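Local structure of cerato-platanin-like protein (Moniliophthora perniciosa, 3SUL) at residues V42-G47 against I75-D81; A48-G54 against D81-F87; T62-W68 against D109-V115. The protein is of unknown function but belongs to the cerato-platanins, a family of small secreted fungal proteins with a double-psi beta barrel fold. All coordinates share one frame; numbering follows the deposited sequence.

How the interactions relate
Interactions 1 and 3 pair strands of one mixed sheet. Interaction 1 joins strand 45-49 to strand 73-80 close to the centre of the chain. Interaction 3 joins strand 63-68, the other neighbour of 73-80, to strand 107-115. Interaction 2 lies where strand 45-49 meets the loop from 73-80 to 87-89. It continues both runs of interaction 1, one from Ala48, the other from Asp81, which the two contacts share. The contact centres are 11 to 13 Å apart. Along the chain 42-54 comes first, then 62-68, 75-87 and 109-115, so the contacts interlock. Phe87 and Tyr64 link interactions 2 and 3 through an edge-to-face ring pair. This crossed order fits the double-psi beta barrel.

Interaction 1: residues V42-G47 against I75-D81; sequences VPSYVG and IHVVGVD
Gly47 and Val77 meet where the two parallel strands pack tightly. Val77 CG1 stands 3.7 Å from Gly47 N. The torsion of Val77 puts CG1 there, anti to its own N (chi1 175°), and leaves CG2 to touch Tyr45 CB. Val77 CG1 packs against the backbone of Gly47 on the side where a side chain would point. The backbones are joined by hydrogen bonds from Val78 N to Tyr45 O (2.8 Å), Gly47 N to Val78 O and Val80 N to Gly47 O (2.7 Å). The Gly47 N bond is bent, with 139° at the hydrogen. Tyr45 O is held twice, since Ser44 OG also donates to it at 2.9 Å. Val46 and Val78 share the other face, and Val80 CG1 packs against Val46 CB at 4.0 Å. Phe19, from a loop, also touches Val80.

The side at Ser44, Tyr45 and His76 is looser and partly exposed. Water 1 takes a hydrogen bond from Tyr45 N and gives one to His76 O at 2.8 Å. The Tyr45 side chain crosses Ile75, itself buried against helix 91-98, at about a right angle, with Tyr45 CE2 3.9 Å from Ile75 CG2. Tyr45 OH bonds to Asp96 of that helix. Strand 73-80 is bonded to strand 63-68 along its other edge, so this parallel pair lies within the sheet, in keeping with the double-psi beta barrel.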
ATOM      1  N   VAL A  42      -2.749 -11.124  -0.807  1.00 13.51           N
ATOM      2  CA  VAL A  42      -3.736 -10.061  -0.552  1.00 11.94           C
ATOM      3  C   VAL A  42      -4.274  -9.645  -1.887  1.00 11.43           C
ATOM      4  O   VAL A  42      -3.489  -9.280  -2.756  1.00 12.33           O
ATOM      5  CB  VAL A  42      -3.105  -8.853   0.144  1.00 12.79           C
ATOM      6  CG1 VAL A  42      -4.126  -7.732   0.379  1.00 11.60           C
ATOM      7  CG2 VAL A  42      -2.413  -9.281   1.392  1.00 14.43           C
ATOM      8  N   PRO A  43      -5.600  -9.520  -1.986  1.00 12.12           N
ATOM      9  CA  PRO A  43      -6.235  -9.224  -3.265  1.00 12.77           C
ATOM     10  C   PRO A  43      -6.304  -7.718  -3.543  1.00 12.35           C
ATOM     11  O   PRO A  43      -7.333  -7.143  -3.884  1.00 13.24           O
ATOM     12  CB  PRO A  43      -7.570  -9.930  -3.128  1.00 12.17           C
ATOM     13  CG  PRO A  43      -7.918  -9.759  -1.662  1.00 14.03           C
ATOM     14  CD  PRO A  43      -6.565 -10.009  -1.015  1.00 12.30           C
ATOM     15  N   SER A  44      -5.168  -7.074  -3.302  1.00 13.17           N
ATOM     16  CA  SER A  44      -5.072  -5.668  -3.428  1.00 13.79           C
ATOM     17  C   SER A  44      -3.618  -5.357  -3.580  1.00 14.22           C
ATOM     18  O   SER A  44      -2.755  -6.103  -3.125  1.00 15.52           O
ATOM     19  CB  SER A  44      -5.587  -5.006  -2.143  1.00 14.52           C
ATOM     20  OG  SER A  44      -5.573  -3.621  -2.266  1.00 13.49           O
ATOM     21  N   TYR A  45      -3.320  -4.177  -4.095  1.00 15.29           N
ATOM     22  CA  TYR A  45      -2.010  -3.647  -3.955  1.00 15.05           C
ATOM     23  C   TYR A  45      -1.793  -3.468  -2.469  1.00 16.76           C
ATOM     24  O   TYR A  45      -2.715  -3.162  -1.701  1.00 16.58           O
ATOM     25  CB  TYR A  45      -1.884  -2.252  -4.589  1.00 16.66           C
ATOM     26  CG  TYR A  45      -2.111  -2.212  -6.075  1.00 19.48           C
ATOM     27  CD1 TYR A  45      -1.296  -2.955  -6.936  1.00 21.36           C
ATOM     28  CD2 TYR A  45      -3.064  -1.368  -6.634  1.00 18.55           C
ATOM     29  CE1 TYR A  45      -1.494  -2.914  -8.316  1.00 20.04           C
ATOM     30  CE2 TYR A  45      -3.289  -1.320  -8.036  1.00 18.66           C
ATOM     31  CZ  TYR A  45      -2.449  -2.103  -8.856  1.00 20.43           C
ATOM     32  OH  TYR A  45      -2.616  -2.020 -10.204  1.00 23.09           O
ATOM     33  N   VAL A  46      -0.556  -3.642  -2.086  1.00 15.50           N
ATOM     34  CA  VAL A  46      -0.104  -3.388  -0.717  1.00 15.27           C
ATOM     35  C   VAL A  46       1.035  -2.404  -0.729  1.00 17.06           C
ATOM     36  O   VAL A  46       1.771  -2.239  -1.710  1.00 19.24           O
ATOM     37  CB  VAL A  46       0.361  -4.651   0.017  1.00 16.49           C
ATOM     38  CG1 VAL A  46      -0.782  -5.656   0.117  1.00 14.87           C
ATOM     39  CG2 VAL A  46       1.612  -5.287  -0.763  1.00 17.72           C
ATOM     40  N   GLY A  47       1.178  -1.767   0.379  1.00 15.13           N
ATOM     41  CA  GLY A  47       2.062  -0.626   0.421  1.00 18.96           C
ATOM     42  C   GLY A  47       2.401  -0.266   1.825  1.00 16.55           C
ATOM     43  O   GLY A  47       1.749  -0.641   2.840  1.00 18.02           O
ATOM     44  N   ILE A  75      -6.569   3.903  -7.218  1.00 15.32           N
ATOM     45  CA  ILE A  75      -6.272   2.549  -6.806  1.00 14.71           C
ATOM     46  C   ILE A  75      -6.606   2.374  -5.333  1.00 15.24           C
ATOM     47  O   ILE A  75      -6.894   3.368  -4.635  1.00 14.80           O
ATOM     48  CB  ILE A  75      -4.814   2.196  -7.012  1.00 15.84           C
ATOM     49  CG1 ILE A  75      -3.912   3.119  -6.229  1.00 14.29           C
ATOM     50  CG2 ILE A  75      -4.427   2.351  -8.512  1.00 17.69           C
ATOM     51  CD1 ILE A  75      -2.444   2.638  -6.048  1.00 17.77           C
ATOM     52  N   HIS A  76      -6.680   1.097  -4.897  1.00 14.47           N
ATOM     53  CA  HIS A  76      -6.788   0.765  -3.494  1.00 13.39           C
ATOM     54  C   HIS A  76      -5.514   0.110  -3.005  1.00 15.38           C
ATOM     55  O   HIS A  76      -4.940  -0.764  -3.650  1.00 15.32           O
ATOM     56  CB  HIS A  76      -7.982  -0.113  -3.269  1.00 14.49           C
ATOM     57  CG  HIS A  76      -9.271   0.607  -3.484  1.00 16.71           C
ATOM     58  ND1 HIS A  76      -9.872   0.718  -4.726  1.00 17.42           N
ATOM     59  CD2 HIS A  76     -10.081   1.254  -2.608  1.00 21.73           C
ATOM     60  CE1 HIS A  76     -10.998   1.407  -4.593  1.00 19.55           C
ATOM     61  NE2 HIS A  76     -11.140   1.757  -3.321  1.00 20.28           N
ATOM     62  N   VAL A  77      -5.017   0.585  -1.900  1.00 14.17           N
ATOM     63  CA  VAL A  77      -3.795   0.048  -1.314  1.00 15.35           C
ATOM     64  C   VAL A  77      -4.059  -0.362   0.116  1.00 13.58           C
ATOM     65  O   VAL A  77      -4.684   0.366   0.895  1.00 14.00           O
ATOM     66  CB  VAL A  77      -2.642   1.107  -1.448  1.00 15.39           C
ATOM     67  CG1 VAL A  77      -1.393   0.599  -0.726  1.00 18.60           C
ATOM     68  CG2 VAL A  77      -2.387   1.336  -2.960  1.00 15.83           C
ATOM     69  N   VAL A  78      -3.546  -1.537   0.487  1.00 13.52           N
ATOM     70  CA  VAL A  78      -3.634  -2.000   1.871  1.00 11.67           C
ATOM     71  C   VAL A  78      -2.320  -1.622   2.506  1.00 13.12           C
ATOM     72  O   VAL A  78      -1.229  -1.967   1.991  1.00 14.14           O
ATOM     73  CB  VAL A  78      -3.777  -3.483   1.964  1.00 13.62           C
ATOM     74  CG1 VAL A  78      -3.804  -3.934   3.459  1.00 11.33           C
ATOM     75  CG2 VAL A  78      -5.076  -3.832   1.330  1.00 11.81           C
ATOM     76  N   GLY A  79      -2.445  -0.912   3.607  1.00 12.64           N
ATOM     77  CA  GLY A  79      -1.227  -0.428   4.355  1.00 14.14           C
ATOM     78  C   GLY A  79      -0.687  -1.645   5.110  1.00 14.12           C
ATOM     79  O   GLY A  79      -1.412  -2.312   5.836  1.00 15.70           O
ATOM     80  N   VAL A  80       0.598  -1.973   4.893  1.00 14.60           N
ATOM     81  CA  VAL A  80       1.130  -3.160   5.554  1.00 16.10           C
ATOM     82  C   VAL A  80       2.489  -2.878   6.135  1.00 16.86           C
ATOM     83  O   VAL A  80       3.074  -3.764   6.717  1.00 16.04           O
ATOM     84  CB  VAL A  80       1.276  -4.348   4.591  1.00 13.98           C
ATOM     85  CG1 VAL A  80      -0.058  -4.678   3.951  1.00 14.81           C
ATOM     86  CG2 VAL A  80       2.282  -4.053   3.486  1.00 14.74           C
ATOM     87  N   ASP A  81       3.018  -1.675   5.906  1.00 17.89           N
ATOM     88  CA  ASP A  81       4.354  -1.397   6.417  1.00 17.52           C
ATOM     89  C   ASP A  81       4.505   0.099   6.739  1.00 19.65           C
ATOM     90  O   ASP A  81       3.707   0.920   6.373  1.00 19.24           O
ATOM     91  CB  ASP A  81       5.452  -1.877   5.451  1.00 17.62           C
ATOM     92  CG  ASP A  81       6.774  -2.103   6.175  1.00 19.15           C
ATOM     93  OD1 ASP A  81       6.758  -2.040   7.431  1.00 16.72           O
ATOM     94  OD2 ASP A  81       7.762  -2.334   5.488  1.00 21.65           O
TER
HETATM   95  O   HOH W   1      -5.809  -2.863  -5.257  1.00 15.15           O

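Interaction 2: residues A48-G54 against D81-F87; sequences AVDTITG and DVAGNGF
Asp81 meets Ala48 first: Asp81 CB lies 3.8 Å from Ala48 CB. Asp81 O accepts a bond from Val49 N at 3.0 Å, while OD1 takes the N-H of Ala23 and a weak bond from Val82 N. Val82 comes next. Its CG2 packs on Ile52 CG2 at 3.8 Å, and its CA-H faces Ile52 O. Ala83 N then donates a hydrogen bond to Val49 O (3.2 Å) from far above the carbonyl plane, 80° out of it. Ile52 N reaches the same oxygen from the opposite face, closing the type I turn Val49-Ile52. Gly84 and Asn85 carry the chain round an exposed bend. Gly86, with positive phi, gives its N-H to Asp50 OD2 at 2.7 Å, from above the carboxylate plane. Asp50 CG sits between its own N and carbonyl carbon (chi1 60°), and this swings the carboxylate over to Gly86. Gly86 O takes a weak bond from Asp50 N in return. Phe87 comes last. Its side chain lies beside Val49, pointing the same way, with Phe87 CE1 3.2 Å from Val49 CG2. The segment thus starts parallel to strand 45-49 on one side and comes back antiparallel on the other, consistent with a psi loop of the double-psi beta barrel.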
ATOM      1  N   ALA A  48       3.458   0.553   1.933  1.00 18.48           N
ATOM      2  CA  ALA A  48       3.696   1.181   3.172  1.00 19.89           C
ATOM      3  C   ALA A  48       2.970   2.534   3.186  1.00 20.59           C
ATOM      4  O   ALA A  48       2.804   3.218   2.146  1.00 20.21           O
ATOM      5  CB  ALA A  48       5.218   1.373   3.453  1.00 21.35           C
ATOM      6  N   VAL A  49       2.549   2.870   4.373  1.00 18.69           N
ATOM      7  CA  VAL A  49       1.848   4.130   4.620  1.00 20.72           C
ATOM      8  C   VAL A  49       2.321   4.770   5.880  1.00 21.34           C
ATOM      9  O   VAL A  49       2.655   4.118   6.870  1.00 21.31           O
ATOM     10  CB  VAL A  49       0.295   3.947   4.616  1.00 20.58           C
ATOM     11  CG1 VAL A  49      -0.173   3.066   5.728  1.00 18.02           C
ATOM     12  CG2 VAL A  49      -0.438   5.275   4.691  1.00 20.49           C
ATOM     13  N   ASP A  50       2.340   6.097   5.875  1.00 23.71           N
ATOM     14  CA  ASP A  50       2.902   6.754   7.041  1.00 27.19           C
ATOM     15  C   ASP A  50       1.993   6.716   8.264  1.00 26.40           C
ATOM     16  O   ASP A  50       2.380   7.155   9.340  1.00 28.71           O
ATOM     17  CB  ASP A  50       3.400   8.159   6.690  1.00 27.17           C
ATOM     18  CG  ASP A  50       2.293   9.076   6.145  1.00 31.33           C
ATOM     19  OD1 ASP A  50       1.083   8.823   6.399  1.00 29.93           O
ATOM     20  OD2 ASP A  50       2.715  10.080   5.501  1.00 29.53           O
ATOM     21  N   THR A  51       0.789   6.171   8.118  1.00 25.62           N
ATOM     22  CA  THR A  51      -0.117   5.914   9.264  1.00 22.25           C
ATOM     23  C   THR A  51       0.305   4.686  10.099  1.00 23.05           C
ATOM     24  O   THR A  51      -0.191   4.451  11.202  1.00 20.69           O
ATOM     25  CB  THR A  51      -1.574   5.626   8.810  1.00 24.84           C
ATOM     26  OG1 THR A  51      -1.553   4.644   7.769  1.00 22.73           O
ATOM     27  CG2 THR A  51      -2.217   6.833   8.243  1.00 23.20           C
ATOM     28  N   ILE A  52       1.161   3.874   9.506  1.00 21.36           N
ATOM     29  CA  ILE A  52       1.747   2.735  10.167  1.00 20.47           C
ATOM     30  C   ILE A  52       3.112   3.149  10.639  1.00 19.47           C
ATOM     31  O   ILE A  52       4.025   3.487   9.827  1.00 21.33           O
ATOM     32  CB  ILE A  52       1.818   1.515   9.205  1.00 20.42           C
ATOM     33  CG1 ILE A  52       0.390   1.104   8.869  1.00 20.08           C
ATOM     34  CG2 ILE A  52       2.668   0.313   9.771  1.00 21.64           C
ATOM     35  CD1 ILE A  52       0.368   0.163   7.686  1.00 16.81           C
ATOM     36  N   THR A  53       3.249   3.065  11.945  1.00 21.72           N
ATOM     37  CA  THR A  53       4.456   3.579  12.648  1.00 22.34           C
ATOM     38  C   THR A  53       5.305   2.486  13.182  1.00 22.32           C
ATOM     39  O   THR A  53       6.500   2.685  13.381  1.00 22.13           O
ATOM     40  CB  THR A  53       4.137   4.655  13.818  1.00 23.39           C
ATOM     41  OG1 THR A  53       3.347   4.113  14.876  1.00 27.81           O
ATOM     42  CG2 THR A  53       3.415   5.854  13.239  1.00 27.31           C
ATOM     43  N   GLY A  54       4.697   1.325  13.435  1.00 21.03           N
ATOM     44  CA  GLY A  54       5.470   0.169  13.831  1.00 19.73           C
ATOM     45  C   GLY A  54       4.631  -1.099  13.893  1.00 18.78           C
ATOM     46  O   GLY A  54       3.435  -1.128  13.510  1.00 18.94           O
ATOM     47  N   ASP A  81       3.018  -1.675   5.906  1.00 17.89           N
ATOM     48  CA  ASP A  81       4.354  -1.397   6.417  1.00 17.52           C
ATOM     49  C   ASP A  81       4.505   0.099   6.739  1.00 19.65           C
ATOM     50  O   ASP A  81       3.707   0.920   6.373  1.00 19.24           O
ATOM     51  CB  ASP A  81       5.452  -1.877   5.451  1.00 17.62           C
ATOM     52  CG  ASP A  81       6.774  -2.103   6.175  1.00 19.15           C
ATOM     53  OD1 ASP A  81       6.758  -2.040   7.431  1.00 16.72           O
ATOM     54  OD2 ASP A  81       7.762  -2.334   5.488  1.00 21.65           O
ATOM     55  N   VAL A  82       5.569   0.424   7.428  1.00 20.72           N
ATOM     56  CA  VAL A  82       5.863   1.807   7.797  1.00 22.09           C
ATOM     57  C   VAL A  82       6.367   2.547   6.571  1.00 22.14           C
ATOM     58  O   VAL A  82       7.280   2.086   5.854  1.00 23.77           O
ATOM     59  CB  VAL A  82       6.943   1.784   8.904  1.00 21.15           C
ATOM     60  CG1 VAL A  82       7.354   3.259   9.298  1.00 23.82           C
ATOM     61  CG2 VAL A  82       6.413   1.077  10.103  1.00 18.36           C
ATOM     62  N   ALA A  83       5.751   3.706   6.269  1.00 24.72           N
ATOM     63  CA  ALA A  83       6.399   4.622   5.309  1.00 25.30           C
ATOM     64  C   ALA A  83       6.741   5.855   6.101  1.00 26.62           C
ATOM     65  O   ALA A  83       6.043   6.177   7.068  1.00 25.74           O
ATOM     66  CB  ALA A  83       5.530   4.978   4.132  1.00 25.03           C
ATOM     67  N   GLY A  84       7.844   6.490   5.711  1.00 28.29           N
ATOM     68  CA  GLY A  84       8.237   7.770   6.316  1.00 31.02           C
ATOM     69  C   GLY A  84       7.280   8.863   5.899  1.00 31.78           C
ATOM     70  O   GLY A  84       6.739   9.629   6.724  1.00 33.64           O
ATOM     71  N   ASN A  85       7.037   8.908   4.595  1.00 32.40           N
ATOM     72  CA  ASN A  85       6.211   9.956   4.073  1.00 31.80           C
ATOM     73  C   ASN A  85       5.310   9.454   2.965  1.00 30.09           C
ATOM     74  O   ASN A  85       5.763   8.966   1.869  1.00 29.47           O
ATOM     75  CB  ASN A  85       7.092  11.163   3.640  1.00 33.10           C
ATOM     76  CG  ASN A  85       6.273  12.353   3.214  1.00 35.18           C
ATOM     77  OD1 ASN A  85       5.330  12.748   3.898  1.00 39.94           O
ATOM     78  ND2 ASN A  85       6.628  12.933   2.069  1.00 40.77           N
ATOM     79  N   GLY A  86       4.035   9.549   3.265  1.00 27.89           N
ATOM     80  CA  GLY A  86       3.016   9.275   2.255  1.00 26.21           C
ATOM     81  C   GLY A  86       2.881   7.767   2.085  1.00 23.66           C
ATOM     82  O   GLY A  86       2.738   7.055   3.041  1.00 24.45           O
ATOM     83  N   PHE A  87       3.000   7.330   0.841  1.00 25.53           N
ATOM     84  CA  PHE A  87       2.889   5.912   0.491  1.00 23.44           C
ATOM     85  C   PHE A  87       4.077   5.455  -0.319  1.00 23.70           C
ATOM     86  O   PHE A  87       4.628   6.187  -1.160  1.00 23.86           O
ATOM     87  CB  PHE A  87       1.668   5.693  -0.414  1.00 23.77           C
ATOM     88  CG  PHE A  87       0.336   5.877   0.271  1.00 22.55           C
ATOM     89  CD1 PHE A  87      -0.243   4.846   1.024  1.00 19.56           C
ATOM     90  CD2 PHE A  87      -0.370   7.062   0.135  1.00 24.58           C
ATOM     91  CE1 PHE A  87      -1.514   4.971   1.677  1.00 24.38           C
ATOM     92  CE2 PHE A  87      -1.657   7.191   0.772  1.00 24.07           C
ATOM     93  CZ  PHE A  87      -2.195   6.169   1.571  1.00 23.42           C
TER

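Interaction 3: residues T62-W68 against D109-V115; sequences TCYQITW and DVTATLV
Leu114 lays its CD1 over one face of the Tyr64 ring, 4.2 Å from the ring centroid and 26° off the normal, a CH-pi contact. With CG anti to its backbone N (chi1 179°), Leu114 turns CD1 over the ring and onto Thr62 CB at 3.7 Å. Tyr64 OH bonds to Thr51, and its ring meets Phe87 edge-to-face. With an alanine at Tyr64, Leu114 CD1 would probably be left without the ring it covers, Thr51 OG1 without this hydrogen-bond partner and Phe87 without its edge-to-face ring. Further along, Ile66 slants across Val110. Their CG2 atoms are only 3.4 Å apart, a tight fit, with Leu97 and Leu6 also packed on this pair. On the other face Cys63 SG, in a disulfide with Cys120, lies 3.5 Å from Val115 CG2, and Thr67 CB rests against Thr111 CG2. Trp68 stands at about a right angle to Val110. Asp109 O meets the indole at its edge, 3.0 Å from Trp68 CD1, while NE1 donates to water 3. Five antiparallel backbone hydrogen bonds join the strands, and water 2 bridges Cys63 N and Val115 O. Main-chain bonds thus hold the pair, while Tyr64, Ile66 and Val110 supply buried packing.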
ATOM      1  N   THR A  62      -5.166  -1.579   6.887  1.00 16.60           N
ATOM      2  CA  THR A  62      -6.208  -0.625   6.467  1.00 15.57           C
ATOM      3  C   THR A  62      -6.113  -0.390   4.994  1.00 15.62           C
ATOM      4  O   THR A  62      -5.095  -0.564   4.362  1.00 15.26           O
ATOM      5  CB  THR A  62      -6.061   0.716   7.212  1.00 17.39           C
ATOM      6  OG1 THR A  62      -4.697   1.137   7.217  1.00 19.48           O
ATOM      7  CG2 THR A  62      -6.548   0.478   8.557  1.00 16.96           C
ATOM      8  N   CYS A  63      -7.192   0.113   4.479  1.00 12.67           N
ATOM      9  CA  CYS A  63      -7.365   0.242   3.033  1.00 14.27           C
ATOM     10  C   CYS A  63      -7.464   1.744   2.626  1.00 14.55           C
ATOM     11  O   CYS A  63      -8.264   2.498   3.190  1.00 15.19           O
ATOM     12  CB  CYS A  63      -8.587  -0.518   2.703  1.00 13.95           C
ATOM     13  SG  CYS A  63      -9.087  -0.444   0.951  1.00 15.13           S
ATOM     14  N   TYR A  64      -6.691   2.120   1.634  1.00 12.79           N
ATOM     15  CA  TYR A  64      -6.697   3.506   1.195  1.00 14.74           C
ATOM     16  C   TYR A  64      -7.126   3.566  -0.239  1.00 12.88           C
ATOM     17  O   TYR A  64      -6.675   2.757  -1.089  1.00 14.45           O
ATOM     18  CB  TYR A  64      -5.336   4.162   1.320  1.00 16.61           C
ATOM     19  CG  TYR A  64      -4.987   4.194   2.769  1.00 22.63           C
ATOM     20  CD1 TYR A  64      -5.259   5.332   3.591  1.00 28.60           C
ATOM     21  CD2 TYR A  64      -4.444   3.062   3.345  1.00 29.34           C
ATOM     22  CE1 TYR A  64      -4.946   5.301   4.962  1.00 28.53           C
ATOM     23  CE2 TYR A  64      -4.145   3.029   4.680  1.00 30.69           C
ATOM     24  CZ  TYR A  64      -4.381   4.132   5.490  1.00 31.81           C
ATOM     25  OH  TYR A  64      -4.031   3.975   6.844  1.00 33.99           O
ATOM     26  N   GLN A  65      -8.053   4.470  -0.493  1.00 13.25           N
ATOM     27  CA  GLN A  65      -8.403   4.691  -1.866  1.00 14.83           C
ATOM     28  C   GLN A  65      -7.540   5.872  -2.237  1.00 15.20           C
ATOM     29  O   GLN A  65      -7.628   6.937  -1.603  1.00 17.58           O
ATOM     30  CB  GLN A  65      -9.900   4.935  -1.882  1.00 15.99           C
ATOM     31  CG  GLN A  65     -10.397   5.381  -3.166  1.00 19.36           C
ATOM     32  CD  GLN A  65     -11.707   6.170  -3.001  1.00 22.37           C
ATOM     33  OE1 GLN A  65     -12.718   5.604  -2.656  1.00 26.36           O
ATOM     34  NE2 GLN A  65     -11.650   7.485  -3.196  1.00 27.92           N
ATOM     35  N   ILE A  66      -6.677   5.691  -3.261  1.00 16.41           N
ATOM     36  CA  ILE A  66      -5.648   6.686  -3.622  1.00 16.05           C
ATOM     37  C   ILE A  66      -5.853   7.127  -5.045  1.00 17.13           C
ATOM     38  O   ILE A  66      -5.940   6.301  -5.937  1.00 16.72           O
ATOM     39  CB  ILE A  66      -4.271   6.118  -3.564  1.00 16.85           C
ATOM     40  CG1 ILE A  66      -4.022   5.455  -2.208  1.00 17.90           C
ATOM     41  CG2 ILE A  66      -3.230   7.201  -4.016  1.00 14.98           C
ATOM     42  CD1 ILE A  66      -2.591   4.945  -2.004  1.00 16.82           C
ATOM     43  N   THR A  67      -5.859   8.437  -5.260  1.00 17.81           N
ATOM     44  CA  THR A  67      -6.109   9.024  -6.577  1.00 18.70           C
ATOM     45  C   THR A  67      -4.987   9.980  -6.996  1.00 17.67           C
ATOM     46  O   THR A  67      -4.468  10.686  -6.194  1.00 19.85           O
ATOM     47  CB  THR A  67      -7.492   9.751  -6.606  1.00 17.97           C
ATOM     48  OG1 THR A  67      -8.528   8.866  -6.147  1.00 16.33           O
ATOM     49  CG2 THR A  67      -7.775  10.339  -8.000  1.00 20.36           C
ATOM     50  N   TRP A  68      -4.599   9.910  -8.259  1.00 18.82           N
ATOM     51  CA  TRP A  68      -3.640  10.819  -8.795  1.00 20.68           C
ATOM     52  C   TRP A  68      -4.327  11.757  -9.728  1.00 19.16           C
ATOM     53  O   TRP A  68      -4.916  11.304 -10.727  1.00 21.60           O
ATOM     54  CB  TRP A  68      -2.612  10.066  -9.618  1.00 21.88           C
ATOM     55  CG  TRP A  68      -1.474  10.941  -9.986  1.00 23.04           C
ATOM     56  CD1 TRP A  68      -0.881  11.822  -9.174  1.00 23.83           C
ATOM     57  CD2 TRP A  68      -0.827  11.040 -11.254  1.00 26.03           C
ATOM     58  NE1 TRP A  68       0.128  12.451  -9.828  1.00 27.06           N
ATOM     59  CE2 TRP A  68       0.179  11.998 -11.117  1.00 27.86           C
ATOM     60  CE3 TRP A  68      -1.007  10.418 -12.494  1.00 27.78           C
ATOM     61  CZ2 TRP A  68       1.027  12.355 -12.168  1.00 25.84           C
ATOM     62  CZ3 TRP A  68      -0.161  10.769 -13.549  1.00 30.70           C
ATOM     63  CH2 TRP A  68       0.831  11.738 -13.375  1.00 30.94           C
ATOM     64  N   ASP A 109       2.572  13.365  -6.335  1.00 30.55           N
ATOM     65  CA  ASP A 109       1.698  13.702  -5.200  1.00 29.39           C
ATOM     66  C   ASP A 109       0.304  13.175  -5.510  1.00 29.25           C
ATOM     67  O   ASP A 109      -0.208  13.321  -6.645  1.00 27.87           O
ATOM     68  CB  ASP A 109       1.604  15.212  -4.969  1.00 32.64           C
ATOM     69  CG  ASP A 109       2.636  15.708  -3.949  1.00 35.78           C
ATOM     70  OD1 ASP A 109       2.238  16.141  -2.825  1.00 40.89           O
ATOM     71  OD2 ASP A 109       3.844  15.641  -4.268  1.00 41.64           O
ATOM     72  N   VAL A 110      -0.312  12.562  -4.510  1.00 26.03           N
ATOM     73  CA  VAL A 110      -1.588  11.880  -4.735  1.00 25.36           C
ATOM     74  C   VAL A 110      -2.463  12.292  -3.595  1.00 24.00           C
ATOM     75  O   VAL A 110      -2.010  12.922  -2.664  1.00 26.81           O
ATOM     76  CB  VAL A 110      -1.518  10.321  -4.694  1.00 23.21           C
ATOM     77  CG1 VAL A 110      -0.595   9.716  -5.785  1.00 24.21           C
ATOM     78  CG2 VAL A 110      -1.275   9.813  -3.247  1.00 26.01           C
ATOM     79  N   THR A 111      -3.738  11.957  -3.719  1.00 25.48           N
ATOM     80  CA  THR A 111      -4.756  12.191  -2.748  1.00 23.07           C
ATOM     81  C   THR A 111      -5.255  10.828  -2.274  1.00 23.31           C
ATOM     82  O   THR A 111      -5.454   9.957  -3.083  1.00 24.08           O
ATOM     83  CB  THR A 111      -5.834  13.141  -3.370  1.00 24.76           C
ATOM     84  OG1 THR A 111      -6.918  13.325  -2.474  1.00 23.78           O
ATOM     85  CG2 THR A 111      -6.342  12.631  -4.701  1.00 26.82           C
ATOM     86  N   ALA A 112      -5.449  10.628  -0.974  1.00 22.73           N
ATOM     87  CA  ALA A 112      -5.832   9.336  -0.405  1.00 23.68           C
ATOM     88  C   ALA A 112      -6.837   9.454   0.709  1.00 25.08           C
ATOM     89  O   ALA A 112      -6.793  10.433   1.463  1.00 27.04           O
ATOM     90  CB  ALA A 112      -4.625   8.574   0.115  1.00 23.35           C
ATOM     91  N   THR A 113      -7.701   8.440   0.830  1.00 22.02           N
ATOM     92  CA  THR A 113      -8.815   8.341   1.743  1.00 21.65           C
ATOM     93  C   THR A 113      -8.913   6.964   2.317  1.00 21.20           C
ATOM     94  O   THR A 113      -8.952   5.979   1.605  1.00 21.61           O
ATOM     95  CB  THR A 113     -10.166   8.702   1.028  1.00 20.95           C
ATOM     96  OG1 THR A 113     -10.078  10.073   0.698  1.00 25.18           O
ATOM     97  CG2 THR A 113     -11.431   8.405   1.908  1.00 23.21           C
ATOM     98  N   LEU A 114      -8.972   6.894   3.642  1.00 20.31           N
ATOM     99  CA  LEU A 114      -9.200   5.640   4.316  1.00 19.24           C
ATOM    100  C   LEU A 114     -10.613   5.190   4.042  1.00 20.90           C
ATOM    101  O   LEU A 114     -11.544   5.988   4.143  1.00 22.51           O
ATOM    102  CB  LEU A 114      -9.036   5.841   5.865  1.00 20.16           C
ATOM    103  CG  LEU A 114      -9.266   4.604   6.714  1.00 23.42           C
ATOM    104  CD1 LEU A 114      -8.105   3.708   6.482  1.00 21.40           C
ATOM    105  CD2 LEU A 114      -9.321   4.974   8.252  1.00 25.00           C
ATOM    106  N   VAL A 115     -10.789   3.927   3.647  1.00 18.32           N
ATOM    107  CA  VAL A 115     -12.082   3.394   3.287  1.00 17.59           C
ATOM    108  C   VAL A 115     -12.196   2.026   3.903  1.00 17.79           C
ATOM    109  O   VAL A 115     -11.199   1.472   4.405  1.00 19.29           O
ATOM    110  CB  VAL A 115     -12.268   3.370   1.721  1.00 15.56           C
ATOM    111  CG1 VAL A 115     -12.105   4.792   1.152  1.00 15.80           C
ATOM    112  CG2 VAL A 115     -11.269   2.343   1.082  1.00 14.58           C
TER
HETATM  113  O   HOH W   2      -9.443   0.509   6.053  1.00 21.10           O
HETATM  114  O   HOH W   3       2.313  14.626  -9.479  1.00 26.42           O